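Local coordinates for transcriptional activator PlcR protein (Bacillus thuringiensis, PDB 3U3W) that activates transcription as a quorum-sensing virulence regulator, binding DNA through a helix-turn-helix domain in response to the signal peptide PapR, at residues K5-L19 and L56-S70. Numbering follows the deposited sequence.
Sequences KLGSEIKKIRVLRGL and LQIPIIHFYEVLIYS
The imidazole of His62 meets Glu9 at its edge: NE2 donates to OE2 over 2.7 Å, with the acceptor nearly in the ring plane. The carboxylate is turned 66° against the ring and takes this bond on its anti side, 31° out of its own plane. In this helix-turn-helix DNA-binding domain, a small all-helical fold, helix 5-16 packs against the short helix 61-65, their N-to-C directions 137° apart, closer to antiparallel than parallel, and their axes 9.8 Å apart at closest approach. His189 of the second subunit meets the same imidazole edge-to-face. Neighbouring Phe63 is met obliquely, Leu6 CD1 lying 3.5 Å from its CD1 and Ile10 CG1 3.7 Å from its CE1.

Leucine and isoleucine suit this buried side of helix 5-16 because their branched hydrocarbon ends pack beside an aromatic ring without leaving a polar group to satisfy; Leu49 and Ala53 of helix 46-56 also touch Phe63. Beyond the ring, Ile13 and Ile58 reach toward each other tip to tip, CD1 to CD1 at 3.8 Å. Leu56 lays CD2 against the backbone of Arg14, 3.9 Å from its CA, an apolar methyl that needs no polar partner there. The guanidinium of Arg14 itself turns elsewhere, to Glu38 and a DNA phosphate, and its NH2 also donates to Leu19 O.

Two helix ends are Schellman motifs, with positive phi at Gly18, which glycine tolerates easily, and at Gln57. Next to Gln57, the carbonyl of Leu56 is reached by Arg17, whose long chain, bent at chi2, crosses the gap and whose neighbouring N-H groups can share one oxygen. NE lies above the carbonyl plane, 3.1 Å from Leu56 O, and NH2 adds a weak bond of 3.3 Å to the same oxygen.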
ATOM      1  N   LYS A   5     -24.908  -2.679  13.035  1.00 54.62           N
ATOM      2  CA  LYS A   5     -23.784  -3.393  12.420  1.00 56.98           C
ATOM      3  C   LYS A   5     -22.442  -2.972  13.023  1.00 58.02           C
ATOM      4  O   LYS A   5     -21.609  -3.828  13.340  1.00 52.60           O
ATOM      5  CB  LYS A   5     -23.752  -3.196  10.898  1.00 65.65           C
ATOM      6  CG  LYS A   5     -24.998  -3.639  10.147  1.00 56.53           C
ATOM      7  CD  LYS A   5     -24.750  -3.599   8.639  1.00 63.75           C
ATOM      8  CE  LYS A   5     -25.995  -3.980   7.853  1.00 67.43           C
ATOM      9  NZ  LYS A   5     -27.120  -3.040   8.110  1.00 71.17           N
ATOM     10  N   LEU A   6     -22.230  -1.658  13.167  1.00 46.55           N
ATOM     11  CA  LEU A   6     -21.038  -1.147  13.853  1.00 53.54           C
ATOM     12  C   LEU A   6     -20.915  -1.754  15.245  1.00 51.62           C
ATOM     13  O   LEU A   6     -19.863  -2.277  15.611  1.00 42.33           O
ATOM     14  CB  LEU A   6     -21.066   0.383  13.967  1.00 51.25           C
ATOM     15  CG  LEU A   6     -19.917   1.025  14.760  1.00 48.18           C
ATOM     16  CD1 LEU A   6     -18.570   0.590  14.220  1.00 47.47           C
ATOM     17  CD2 LEU A   6     -20.013   2.544  14.758  1.00 47.62           C
ATOM     18  N   GLY A   7     -22.010  -1.688  16.003  1.00 54.27           N
ATOM     19  CA  GLY A   7     -22.056  -2.202  17.360  1.00 42.20           C
ATOM     20  C   GLY A   7     -21.513  -3.607  17.545  1.00 50.13           C
ATOM     21  O   GLY A   7     -20.639  -3.829  18.384  1.00 41.84           O
ATOM     22  N   SER A   8     -22.024  -4.563  16.771  1.00 41.89           N
ATOM     23  CA  SER A   8     -21.616  -5.953  16.950  1.00 50.15           C
ATOM     24  C   SER A   8     -20.236  -6.257  16.366  1.00 37.32           C
ATOM     25  O   SER A   8     -19.599  -7.231  16.743  1.00 51.73           O
ATOM     26  CB  SER A   8     -22.666  -6.916  16.397  1.00 48.18           C
ATOM     27  OG  SER A   8     -23.128  -6.484  15.134  1.00 44.92           O
ATOM     28  N   GLU A   9     -19.785  -5.424  15.443  1.00 45.60           N
ATOM     29  CA  GLU A   9     -18.411  -5.496  14.971  1.00 51.52           C
ATOM     30  C   GLU A   9     -17.450  -5.105  16.101  1.00 51.34           C
ATOM     31  O   GLU A   9     -16.406  -5.735  16.310  1.00 48.39           O
ATOM     32  CB  GLU A   9     -18.222  -4.595  13.750  1.00 51.13           C
ATOM     33  CG  GLU A   9     -16.864  -4.737  13.075  1.00 57.78           C
ATOM     34  CD  GLU A   9     -16.650  -6.114  12.461  1.00 68.32           C
ATOM     35  OE1 GLU A   9     -17.621  -6.905  12.402  1.00 64.55           O
ATOM     36  OE2 GLU A   9     -15.510  -6.404  12.036  1.00 64.62           O
ATOM     37  N   ILE A  10     -17.813  -4.075  16.851  1.00 44.55           N
ATOM     38  CA  ILE A  10     -17.022  -3.694  18.016  1.00 43.80           C
ATOM     39  C   ILE A  10     -17.045  -4.771  19.110  1.00 47.80           C
ATOM     40  O   ILE A  10     -16.018  -5.057  19.727  1.00 52.39           O
ATOM     41  CB  ILE A  10     -17.469  -2.321  18.578  1.00 49.90           C
ATOM     42  CG1 ILE A  10     -17.016  -1.197  17.635  1.00 39.01           C
ATOM     43  CG2 ILE A  10     -16.924  -2.103  19.987  1.00 37.62           C
ATOM     44  CD1 ILE A  10     -17.424   0.188  18.082  1.00 48.33           C
ATOM     45  N   LYS A  11     -18.216  -5.364  19.342  1.00 45.14           N
ATOM     46  CA  LYS A  11     -18.385  -6.405  20.358  1.00 42.95           C
ATOM     47  C   LYS A  11     -17.665  -7.687  19.953  1.00 51.99           C
ATOM     48  O   LYS A  11     -17.031  -8.349  20.773  1.00 51.16           O
ATOM     49  CB  LYS A  11     -19.873  -6.701  20.568  1.00 51.43           C
ATOM     50  CG  LYS A  11     -20.185  -7.919  21.455  1.00 57.70           C
ATOM     51  CD  LYS A  11     -21.693  -8.013  21.705  1.00 65.54           C
ATOM     52  CE  LYS A  11     -22.059  -9.070  22.743  1.00 65.46           C
ATOM     53  NZ  LYS A  11     -22.220 -10.425  22.150  1.00 68.55           N
ATOM     54  N   LYS A  12     -17.782  -8.026  18.676  1.00 46.79           N
ATOM     55  CA  LYS A  12     -17.121  -9.190  18.107  1.00 52.60           C
ATOM     56  C   LYS A  12     -15.605  -9.105  18.285  1.00 53.42           C
ATOM     57  O   LYS A  12     -14.970 -10.070  18.709  1.00 44.18           O
ATOM     58  CB  LYS A  12     -17.505  -9.323  16.625  1.00 53.40           C
ATOM     59  CG  LYS A  12     -16.664 -10.289  15.791  1.00 67.37           C
ATOM     60  CD  LYS A  12     -17.414 -10.674  14.509  1.00 83.59           C
ATOM     61  CE  LYS A  12     -16.507 -11.324  13.465  1.00 94.46           C
ATOM     62  NZ  LYS A  12     -15.703 -10.325  12.691  1.00 86.95           N
ATOM     63  N   ILE A  13     -15.034  -7.941  17.973  1.00 45.40           N
ATOM     64  CA  ILE A  13     -13.588  -7.753  18.048  1.00 52.08           C
ATOM     65  C   ILE A  13     -13.091  -7.610  19.493  1.00 50.88           C
ATOM     66  O   ILE A  13     -11.970  -8.009  19.811  1.00 59.01           O
ATOM     67  CB  ILE A  13     -13.123  -6.544  17.189  1.00 49.95           C
ATOM     68  CG1 ILE A  13     -13.594  -6.705  15.747  1.00 45.58           C
ATOM     69  CG2 ILE A  13     -11.613  -6.404  17.229  1.00 48.96           C
ATOM     70  CD1 ILE A  13     -13.332  -5.505  14.885  1.00 47.02           C
ATOM     71  N   ARG A  14     -13.926  -7.044  20.364  1.00 48.55           N
ATOM     72  CA  ARG A  14     -13.591  -6.955  21.785  1.00 53.71           C
ATOM     73  C   ARG A  14     -13.549  -8.329  22.442  1.00 54.34           C
ATOM     74  O   ARG A  14     -12.670  -8.594  23.250  1.00 50.99           O
ATOM     75  CB  ARG A  14     -14.577  -6.063  22.552  1.00 56.57           C
ATOM     76  CG  ARG A  14     -14.411  -6.176  24.069  1.00 55.54           C
ATOM     77  CD  ARG A  14     -15.385  -5.311  24.855  1.00 54.29           C
ATOM     78  NE  ARG A  14     -16.784  -5.656  24.616  1.00 52.96           N
ATOM     79  CZ  ARG A  14     -17.398  -6.729  25.111  1.00 60.87           C
ATOM     80  NH1 ARG A  14     -18.685  -6.941  24.836  1.00 42.45           N
ATOM     81  NH2 ARG A  14     -16.732  -7.592  25.874  1.00 53.10           N
ATOM     82  N   VAL A  15     -14.511  -9.189  22.109  1.00 50.41           N
ATOM     83  CA  VAL A  15     -14.535 -10.544  22.651  1.00 57.00           C
ATOM     84  C   VAL A  15     -13.335 -11.312  22.107  1.00 53.03           C
ATOM     85  O   VAL A  15     -12.649 -12.029  22.835  1.00 50.24           O
ATOM     86  CB  VAL A  15     -15.843 -11.293  22.284  1.00 54.32           C
ATOM     87  CG1 VAL A  15     -15.795 -12.732  22.781  1.00 57.20           C
ATOM     88  CG2 VAL A  15     -17.054 -10.576  22.855  1.00 49.29           C
ATOM     89  N   LEU A  16     -13.087 -11.138  20.814  1.00 52.36           N
ATOM     90  CA  LEU A  16     -11.960 -11.766  20.138  1.00 56.45           C
ATOM     91  C   LEU A  16     -10.626 -11.367  20.772  1.00 63.35           C
ATOM     92  O   LEU A  16      -9.634 -12.086  20.658  1.00 50.09           O
ATOM     93  CB  LEU A  16     -11.972 -11.365  18.667  1.00 55.50           C
ATOM     94  CG  LEU A  16     -11.263 -12.256  17.655  1.00 60.70           C
ATOM     95  CD1 LEU A  16     -11.963 -13.604  17.539  1.00 51.32           C
ATOM     96  CD2 LEU A  16     -11.240 -11.553  16.312  1.00 65.21           C
ATOM     97  N   ARG A  17     -10.609 -10.210  21.430  1.00 63.18           N
ATOM     98  CA  ARG A  17      -9.397  -9.714  22.069  1.00 56.03           C
ATOM     99  C   ARG A  17      -9.378 -10.030  23.555  1.00 56.66           C
ATOM    100  O   ARG A  17      -8.410  -9.714  24.247  1.00 60.94           O
ATOM    101  CB  ARG A  17      -9.256  -8.205  21.869  1.00 56.27           C
ATOM    102  CG  ARG A  17      -9.048  -7.780  20.428  1.00 65.63           C
ATOM    103  CD  ARG A  17      -7.594  -7.916  19.971  1.00 57.68           C
ATOM    104  NE  ARG A  17      -7.408  -7.302  18.658  1.00 53.86           N
ATOM    105  CZ  ARG A  17      -7.539  -7.949  17.502  1.00 60.13           C
ATOM    106  NH1 ARG A  17      -7.840  -9.245  17.492  1.00 49.43           N
ATOM    107  NH2 ARG A  17      -7.361  -7.302  16.355  1.00 45.60           N
ATOM    108  N   GLY A  18     -10.456 -10.636  24.046  1.00 56.28           N
ATOM    109  CA  GLY A  18     -10.530 -11.068  25.435  1.00 65.37           C
ATOM    110  C   GLY A  18     -10.843  -9.996  26.470  1.00 64.46           C
ATOM    111  O   GLY A  18     -10.946 -10.293  27.661  1.00 69.83           O
ATOM    112  N   LEU A  19     -10.994  -8.754  26.017  1.00 57.68           N
ATOM    113  CA  LEU A  19     -11.363  -7.633  26.876  1.00 58.22           C
ATOM    114  C   LEU A  19     -12.852  -7.603  27.219  1.00 63.67           C
ATOM    115  O   LEU A  19     -13.693  -8.031  26.428  1.00 62.99           O
ATOM    116  CB  LEU A  19     -11.018  -6.322  26.178  1.00 61.55           C
ATOM    117  CG  LEU A  19      -9.554  -5.902  26.141  1.00 69.37           C
ATOM    118  CD1 LEU A  19      -8.656  -7.101  25.898  1.00 76.20           C
ATOM    119  CD2 LEU A  19      -9.352  -4.829  25.080  1.00 58.89           C
ATOM    120  N   LEU A  56      -8.197  -1.720  20.227  1.00 50.47           N
ATOM    121  CA  LEU A  56      -8.528  -2.974  19.556  1.00 41.30           C
ATOM    122  C   LEU A  56      -7.603  -3.239  18.366  1.00 49.00           C
ATOM    123  O   LEU A  56      -7.661  -4.303  17.752  1.00 52.19           O
ATOM    124  CB  LEU A  56      -9.983  -2.975  19.093  1.00 47.94           C
ATOM    125  CG  LEU A  56     -11.101  -2.824  20.127  1.00 44.34           C
ATOM    126  CD1 LEU A  56     -12.443  -2.662  19.431  1.00 43.06           C
ATOM    127  CD2 LEU A  56     -11.135  -4.000  21.065  1.00 43.16           C
ATOM    128  N   GLN A  57      -6.744  -2.272  18.054  1.00 42.23           N
ATOM    129  CA  GLN A  57      -5.813  -2.390  16.930  1.00 51.28           C
ATOM    130  C   GLN A  57      -6.560  -2.612  15.624  1.00 49.76           C
ATOM    131  O   GLN A  57      -6.329  -3.583  14.918  1.00 50.62           O
ATOM    132  CB  GLN A  57      -4.787  -3.504  17.168  1.00 41.99           C
ATOM    133  CG  GLN A  57      -3.891  -3.269  18.399  1.00 59.64           C
ATOM    134  CD  GLN A  57      -2.881  -4.397  18.645  1.00 63.02           C
ATOM    135  OE1 GLN A  57      -3.139  -5.321  19.421  1.00 56.18           O
ATOM    136  NE2 GLN A  57      -1.725  -4.315  17.987  1.00 42.00           N
ATOM    137  N   ILE A  58      -7.469  -1.701  15.314  1.00 57.89           N
ATOM    138  CA  ILE A  58      -8.249  -1.789  14.090  1.00 51.52           C
ATOM    139  C   ILE A  58      -8.154  -0.466  13.342  1.00 48.33           C
ATOM    140  O   ILE A  58      -8.431   0.586  13.921  1.00 40.72           O
ATOM    141  CB  ILE A  58      -9.725  -2.087  14.401  1.00 46.07           C
ATOM    142  CG1 ILE A  58      -9.861  -3.408  15.175  1.00 47.20           C
ATOM    143  CG2 ILE A  58     -10.563  -2.048  13.119  1.00 44.04           C
ATOM    144  CD1 ILE A  58      -9.691  -4.681  14.334  1.00 45.21           C
ATOM    145  N   PRO A  59      -7.738  -0.509  12.063  1.00 49.54           N
ATOM    146  CA  PRO A  59      -7.762   0.693  11.224  1.00 52.47           C
ATOM    147  C   PRO A  59      -9.146   1.313  11.299  1.00 49.29           C
ATOM    148  O   PRO A  59     -10.162   0.620  11.170  1.00 49.19           O
ATOM    149  CB  PRO A  59      -7.499   0.151   9.816  1.00 45.23           C
ATOM    150  CG  PRO A  59      -6.751  -1.107  10.039  1.00 60.30           C
ATOM    151  CD  PRO A  59      -7.278  -1.693  11.322  1.00 54.75           C
ATOM    152  N   ILE A  60      -9.187   2.612  11.529  1.00 47.67           N
ATOM    153  CA  ILE A  60     -10.448   3.282  11.805  1.00 51.75           C
ATOM    154  C   ILE A  60     -11.425   3.192  10.630  1.00 47.88           C
ATOM    155  O   ILE A  60     -12.637   3.192  10.829  1.00 42.57           O
ATOM    156  CB  ILE A  60     -10.218   4.743  12.243  1.00 50.49           C
ATOM    157  CG1 ILE A  60      -9.319   4.783  13.490  1.00 69.34           C
ATOM    158  CG2 ILE A  60     -11.531   5.426  12.540  1.00 49.77           C
ATOM    159  CD1 ILE A  60      -7.847   4.364  13.264  1.00 75.07           C
ATOM    160  N   ILE A  61     -10.900   3.096   9.409  1.00 43.43           N
ATOM    161  CA  ILE A  61     -11.761   3.051   8.222  1.00 45.62           C
ATOM    162  C   ILE A  61     -12.650   1.806   8.265  1.00 49.05           C
ATOM    163  O   ILE A  61     -13.723   1.765   7.662  1.00 45.84           O
ATOM    164  CB  ILE A  61     -10.934   3.122   6.886  1.00 57.58           C
ATOM    165  CG1 ILE A  61     -11.851   3.175   5.656  1.00 40.33           C
ATOM    166  CG2 ILE A  61      -9.950   1.956   6.770  1.00 44.57           C
ATOM    167  CD1 ILE A  61     -12.738   4.396   5.578  1.00 48.68           C
ATOM    168  N   HIS A  62     -12.203   0.801   9.010  1.00 51.32           N
ATOM    169  CA  HIS A  62     -12.969  -0.425   9.151  1.00 45.65           C
ATOM    170  C   HIS A  62     -14.344  -0.172   9.750  1.00 46.35           C
ATOM    171  O   HIS A  62     -15.335  -0.745   9.315  1.00 44.83           O
ATOM    172  CB  HIS A  62     -12.223  -1.446  10.002  1.00 39.00           C
ATOM    173  CG  HIS A  62     -12.966  -2.732  10.171  1.00 53.11           C
ATOM    174  ND1 HIS A  62     -13.400  -3.485   9.100  1.00 54.21           N
ATOM    175  CD2 HIS A  62     -13.370  -3.391  11.281  1.00 52.58           C
ATOM    176  CE1 HIS A  62     -14.027  -4.558   9.543  1.00 53.05           C
ATOM    177  NE2 HIS A  62     -14.020  -4.529  10.863  1.00 60.90           N
ATOM    178  N   PHE A  63     -14.412   0.677  10.761  1.00 41.61           N
ATOM    179  CA  PHE A  63     -15.692   0.916  11.402  1.00 44.00           C
ATOM    180  C   PHE A  63     -16.610   1.728  10.503  1.00 48.45           C
ATOM    181  O   PHE A  63     -17.835   1.590  10.548  1.00 44.57           O
ATOM    182  CB  PHE A  63     -15.493   1.560  12.765  1.00 44.86           C
ATOM    183  CG  PHE A  63     -14.702   0.709  13.698  1.00 44.65           C
ATOM    184  CD1 PHE A  63     -15.207  -0.501  14.132  1.00 49.49           C
ATOM    185  CD2 PHE A  63     -13.445   1.095  14.116  1.00 45.16           C
ATOM    186  CE1 PHE A  63     -14.476  -1.300  14.980  1.00 47.43           C
ATOM    187  CE2 PHE A  63     -12.710   0.298  14.963  1.00 45.30           C
ATOM    188  CZ  PHE A  63     -13.223  -0.896  15.394  1.00 47.60           C
ATOM    189  N   TYR A  64     -16.021   2.555   9.656  1.00 46.87           N
ATOM    190  CA  TYR A  64     -16.825   3.252   8.674  1.00 49.54           C
ATOM    191  C   TYR A  64     -17.314   2.306   7.574  1.00 56.17           C
ATOM    192  O   TYR A  64     -18.475   2.372   7.176  1.00 55.75           O
ATOM    193  CB  TYR A  64     -16.070   4.447   8.110  1.00 51.57           C
ATOM    194  CG  TYR A  64     -16.040   5.604   9.077  1.00 62.23           C
ATOM    195  CD1 TYR A  64     -17.024   6.588   9.043  1.00 55.02           C
ATOM    196  CD2 TYR A  64     -15.047   5.701  10.044  1.00 50.85           C
ATOM    197  CE1 TYR A  64     -17.011   7.647   9.937  1.00 53.59           C
ATOM    198  CE2 TYR A  64     -15.026   6.757  10.938  1.00 64.13           C
ATOM    199  CZ  TYR A  64     -16.010   7.724  10.879  1.00 50.99           C
ATOM    200  OH  TYR A  64     -15.989   8.769  11.764  1.00 63.71           O
ATOM    201  N   GLU A  65     -16.444   1.416   7.105  1.00 44.29           N
ATOM    202  CA  GLU A  65     -16.825   0.460   6.072  1.00 44.82           C
ATOM    203  C   GLU A  65     -18.075  -0.329   6.452  1.00 55.51           C
ATOM    204  O   GLU A  65     -19.032  -0.409   5.675  1.00 48.64           O
ATOM    205  CB  GLU A  65     -15.676  -0.502   5.767  1.00 46.70           C
ATOM    206  CG  GLU A  65     -14.559   0.125   4.961  1.00 53.59           C
ATOM    207  CD  GLU A  65     -13.346  -0.782   4.837  1.00 71.56           C
ATOM    208  OE1 GLU A  65     -13.183  -1.684   5.692  1.00 79.47           O
ATOM    209  OE2 GLU A  65     -12.556  -0.596   3.882  1.00 77.00           O
ATOM    210  N   VAL A  66     -18.071  -0.905   7.649  1.00 48.77           N
ATOM    211  CA  VAL A  66     -19.182  -1.744   8.076  1.00 51.31           C
ATOM    212  C   VAL A  66     -20.380  -0.936   8.558  1.00 47.36           C
ATOM    213  O   VAL A  66     -21.397  -1.496   8.956  1.00 55.15           O
ATOM    214  CB  VAL A  66     -18.746  -2.710   9.168  1.00 40.99           C
ATOM    215  CG1 VAL A  66     -17.622  -3.588   8.645  1.00 50.49           C
ATOM    216  CG2 VAL A  66     -18.299  -1.939  10.395  1.00 54.95           C
ATOM    217  N   LEU A  67     -20.270   0.384   8.496  1.00 50.93           N
ATOM    218  CA  LEU A  67     -21.310   1.257   9.038  1.00 56.02           C
ATOM    219  C   LEU A  67     -22.694   1.077   8.402  1.00 59.42           C
ATOM    220  O   LEU A  67     -23.701   1.061   9.106  1.00 71.64           O
ATOM    221  CB  LEU A  67     -20.872   2.726   8.960  1.00 51.96           C
ATOM    222  CG  LEU A  67     -21.725   3.743   9.719  1.00 56.98           C
ATOM    223  CD1 LEU A  67     -21.615   3.522  11.218  1.00 47.90           C
ATOM    224  CD2 LEU A  67     -21.313   5.156   9.346  1.00 54.26           C
ATOM    225  N   ILE A  68     -22.754   0.945   7.080  1.00 71.15           N
ATOM    226  CA  ILE A  68     -24.047   0.986   6.385  1.00 77.69           C
ATOM    227  C   ILE A  68     -24.434  -0.303   5.644  1.00 75.32           C
ATOM    228  O   ILE A  68     -25.542  -0.823   5.829  1.00 73.86           O
ATOM    229  CB  ILE A  68     -24.139   2.194   5.411  1.00 77.22           C
ATOM    230  CG1 ILE A  68     -23.898   3.516   6.158  1.00 65.48           C
ATOM    231  CG2 ILE A  68     -25.484   2.196   4.675  1.00 61.66           C
ATOM    232  CD1 ILE A  68     -24.025   4.758   5.282  1.00 61.41           C
ATOM    233  N   TYR A  69     -23.529  -0.812   4.811  1.00 78.40           N
ATOM    234  CA  TYR A  69     -23.825  -1.998   4.007  1.00 72.45           C
ATOM    235  C   TYR A  69     -23.202  -3.274   4.578  1.00 68.65           C
ATOM    236  O   TYR A  69     -22.241  -3.230   5.356  1.00 59.69           O
ATOM    237  CB  TYR A  69     -23.434  -1.778   2.536  1.00 63.09           C
ATOM    238  CG  TYR A  69     -23.981  -0.479   1.970  1.00 63.46           C
ATOM    239  CD1 TYR A  69     -25.299  -0.386   1.533  1.00 60.17           C
ATOM    240  CD2 TYR A  69     -23.182   0.662   1.893  1.00 55.45           C
ATOM    241  CE1 TYR A  69     -25.814   0.808   1.027  1.00 52.04           C
ATOM    242  CE2 TYR A  69     -23.685   1.858   1.386  1.00 58.98           C
ATOM    243  CZ  TYR A  69     -25.004   1.923   0.959  1.00 61.04           C
ATOM    244  OH  TYR A  69     -25.510   3.103   0.454  1.00 54.89           O
ATOM    245  N   SER A  70     -23.771  -4.407   4.182  1.00 71.25           N
ATOM    246  CA  SER A  70     -23.438  -5.696   4.771  1.00 67.55           C
ATOM    247  C   SER A  70     -22.375  -6.454   3.983  1.00 73.57           C
ATOM    248  O   SER A  70     -22.064  -6.104   2.838  1.00 67.72           O
ATOM    249  CB  SER A  70     -24.699  -6.558   4.873  1.00 57.27           C
ATOM    250  OG  SER A  70     -25.696  -5.918   5.651  1.00 71.43           O
TER